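MRNA export factor MEX67 (Candida albicans, PDB 1Q40) probably carries mRNA out of the nucleus, with this NTF2-like domain expected to pair with a partner subunit. Local coordinates at residues 66-71 and 177-182. Numbering follows the deposited sequence.
Sequences GSTDFG and PLSKKS
Lys181 meets Thr68, Asp69 and Phe70 with the carbon part of its chain, while its ammonium group turns back to its own segment and to water. The chain bends at chi2 (-75°) and again at chi4 (-57°). The second bend carries NZ back toward Ser179. Lys181 NZ donates to Ser179 OG at 3.0 Å and makes a weak bond to Ser179 O. Its charge is met by a salt bridge to Glu144 on strand 134-146. At the second bend, Lys181 CE lies 3.7 Å from Thr68 CG2. The same methyl sits over one face of the Phe70 ring, offset toward the rim. Lys181 CD and CE pass the CD2-CE2 side of that ring obliquely. In the NTF2-like fold of this domain, residues 66-71 belong to a long loop between strand 44-49 and helix 86-91. Here that loop packs where strand 181-190 begins in the curved sheet. Phe70 also touches Ile206 and Pro208 of strand 198-208, which pairs with strand 181-190. Two waters bridge the segments. One lies 2.7 Å from Asp69 O and 2.8 Å from Pro177 O, with more acceptors in reach than it has protons, and it accepts a bond from Lys181 NZ. A second water joins Thr68 OG1 to Lys180 O, the latter weakly. At the outer end, the Asp69 and Pro177 side chains cross at about a right angle, with Asp69 OD1 3.8 Å from Pro177 CD. The other carboxylate oxygen, Asp69 OD2, accepts from Gly71 N at 2.9 Å in an Asx turn. This bond probably limits rotation of the carboxylate.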
loop_
_atom_site.group_PDB
_atom_site.type_symbol
_atom_site.label_atom_id
_atom_site.label_comp_id
_atom_site.label_asym_id
_atom_site.label_seq_id
_atom_site.Cartn_x
_atom_site.Cartn_y
_atom_site.Cartn_z
ATOM N N GLY B 66 15.538 -15.074 13.865
ATOM C CA GLY B 66 15.953 -14.768 12.503
ATOM C C GLY B 66 14.871 -14.070 11.705
ATOM O O GLY B 66 13.822 -13.726 12.245
ATOM N N SER B 67 15.137 -13.860 10.419
ATOM C CA SER B 67 14.192 -13.209 9.515
ATOM C C SER B 67 12.932 -14.051 9.308
ATOM O O SER B 67 12.929 -15.256 9.528
ATOM C CB SER B 67 14.848 -12.943 8.156
ATOM O OG SER B 67 16.151 -12.411 8.308
ATOM N N THR B 68 11.862 -13.391 8.870
ATOM C CA THR B 68 10.589 -14.044 8.583
ATOM C C THR B 68 10.738 -15.008 7.421
ATOM O O THR B 68 11.305 -14.652 6.387
ATOM C CB THR B 68 9.537 -12.978 8.193
ATOM O OG1 THR B 68 9.405 -12.001 9.235
ATOM C CG2 THR B 68 8.151 -13.592 8.068
ATOM N N ASP B 69 10.216 -16.218 7.589
ATOM C CA ASP B 69 10.132 -17.187 6.503
ATOM C C ASP B 69 8.820 -16.995 5.726
ATOM O O ASP B 69 7.733 -17.278 6.236
ATOM C CB ASP B 69 10.250 -18.613 7.051
ATOM C CG ASP B 69 10.497 -19.645 5.962
ATOM O OD1 ASP B 69 11.399 -20.519 6.132
ATOM O OD2 ASP B 69 9.835 -19.675 4.907
ATOM N N PHE B 70 8.930 -16.510 4.492
ATOM C CA PHE B 70 7.765 -16.289 3.625
ATOM C C PHE B 70 7.471 -17.456 2.656
ATOM O O PHE B 70 6.786 -17.257 1.652
ATOM C CB PHE B 70 7.957 -15.006 2.813
ATOM C CG PHE B 70 7.937 -13.751 3.636
ATOM C CD1 PHE B 70 9.118 -13.103 3.979
ATOM C CD2 PHE B 70 6.734 -13.199 4.038
ATOM C CE1 PHE B 70 9.089 -11.923 4.728
ATOM C CE2 PHE B 70 6.690 -12.028 4.789
ATOM C CZ PHE B 70 7.870 -11.383 5.136
ATOM N N GLY B 71 7.984 -18.652 2.962
ATOM C CA GLY B 71 7.853 -19.836 2.115
ATOM C C GLY B 71 6.493 -20.187 1.523
ATOM O O GLY B 71 6.423 -20.623 0.384
ATOM N N PRO B 177 7.699 -22.929 8.754
ATOM C CA PRO B 177 7.143 -22.473 10.028
ATOM C C PRO B 177 5.959 -21.518 9.838
ATOM O O PRO B 177 5.881 -20.779 8.851
ATOM C CB PRO B 177 8.330 -21.787 10.715
ATOM C CG PRO B 177 9.225 -21.353 9.607
ATOM C CD PRO B 177 9.005 -22.310 8.478
ATOM N N LEU B 178 5.020 -21.593 10.769
ATOM C CA LEU B 178 3.922 -20.646 10.838
ATOM C C LEU B 178 4.366 -19.533 11.777
ATOM O O LEU B 178 5.045 -19.793 12.760
ATOM C CB LEU B 178 2.646 -21.324 11.348
ATOM C CG LEU B 178 2.130 -22.533 10.556
ATOM C CD1 LEU B 178 1.060 -23.256 11.347
ATOM C CD2 LEU B 178 1.601 -22.150 9.191
ATOM N N SER B 179 3.997 -18.301 11.453
ATOM C CA SER B 179 4.326 -17.132 12.264
ATOM C C SER B 179 3.349 -15.990 11.989
ATOM O O SER B 179 2.628 -15.990 10.988
ATOM C CB SER B 179 5.759 -16.646 11.973
ATOM O OG SER B 179 5.825 -15.909 10.741
ATOM N N LYS B 180 3.355 -15.008 12.882
ATOM C CA LYS B 180 2.594 -13.793 12.698
ATOM C C LYS B 180 3.115 -13.063 11.471
ATOM O O LYS B 180 4.290 -13.152 11.153
ATOM C CB LYS B 180 2.722 -12.866 13.914
ATOM C CG LYS B 180 2.135 -13.437 15.185
ATOM C CD LYS B 180 2.338 -12.485 16.351
ATOM C CE LYS B 180 1.100 -11.638 16.616
ATOM N NZ LYS B 180 0.539 -11.882 17.970
ATOM N N LYS B 181 2.219 -12.369 10.777
ATOM C CA LYS B 181 2.598 -11.446 9.708
ATOM C C LYS B 181 1.837 -10.127 9.884
ATOM O O LYS B 181 0.776 -10.095 10.479
ATOM C CB LYS B 181 2.264 -12.034 8.337
ATOM C CG LYS B 181 2.818 -13.438 8.065
ATOM C CD LYS B 181 4.306 -13.422 7.777
ATOM C CE LYS B 181 4.767 -14.751 7.183
ATOM N NZ LYS B 181 4.437 -15.907 8.066
ATOM N N SER B 182 2.395 -9.036 9.377
ATOM C CA SER B 182 1.623 -7.806 9.234
ATOM C C SER B 182 1.158 -7.731 7.790
ATOM O O SER B 182 1.655 -8.463 6.928
ATOM C CB SER B 182 2.432 -6.578 9.636
ATOM O OG SER B 182 2.543 -6.517 11.047
HETATM O O HOH W 1 7.248 -11.636 10.788
HETATM O O HOH W 2 6.694 -18.104 8.597
#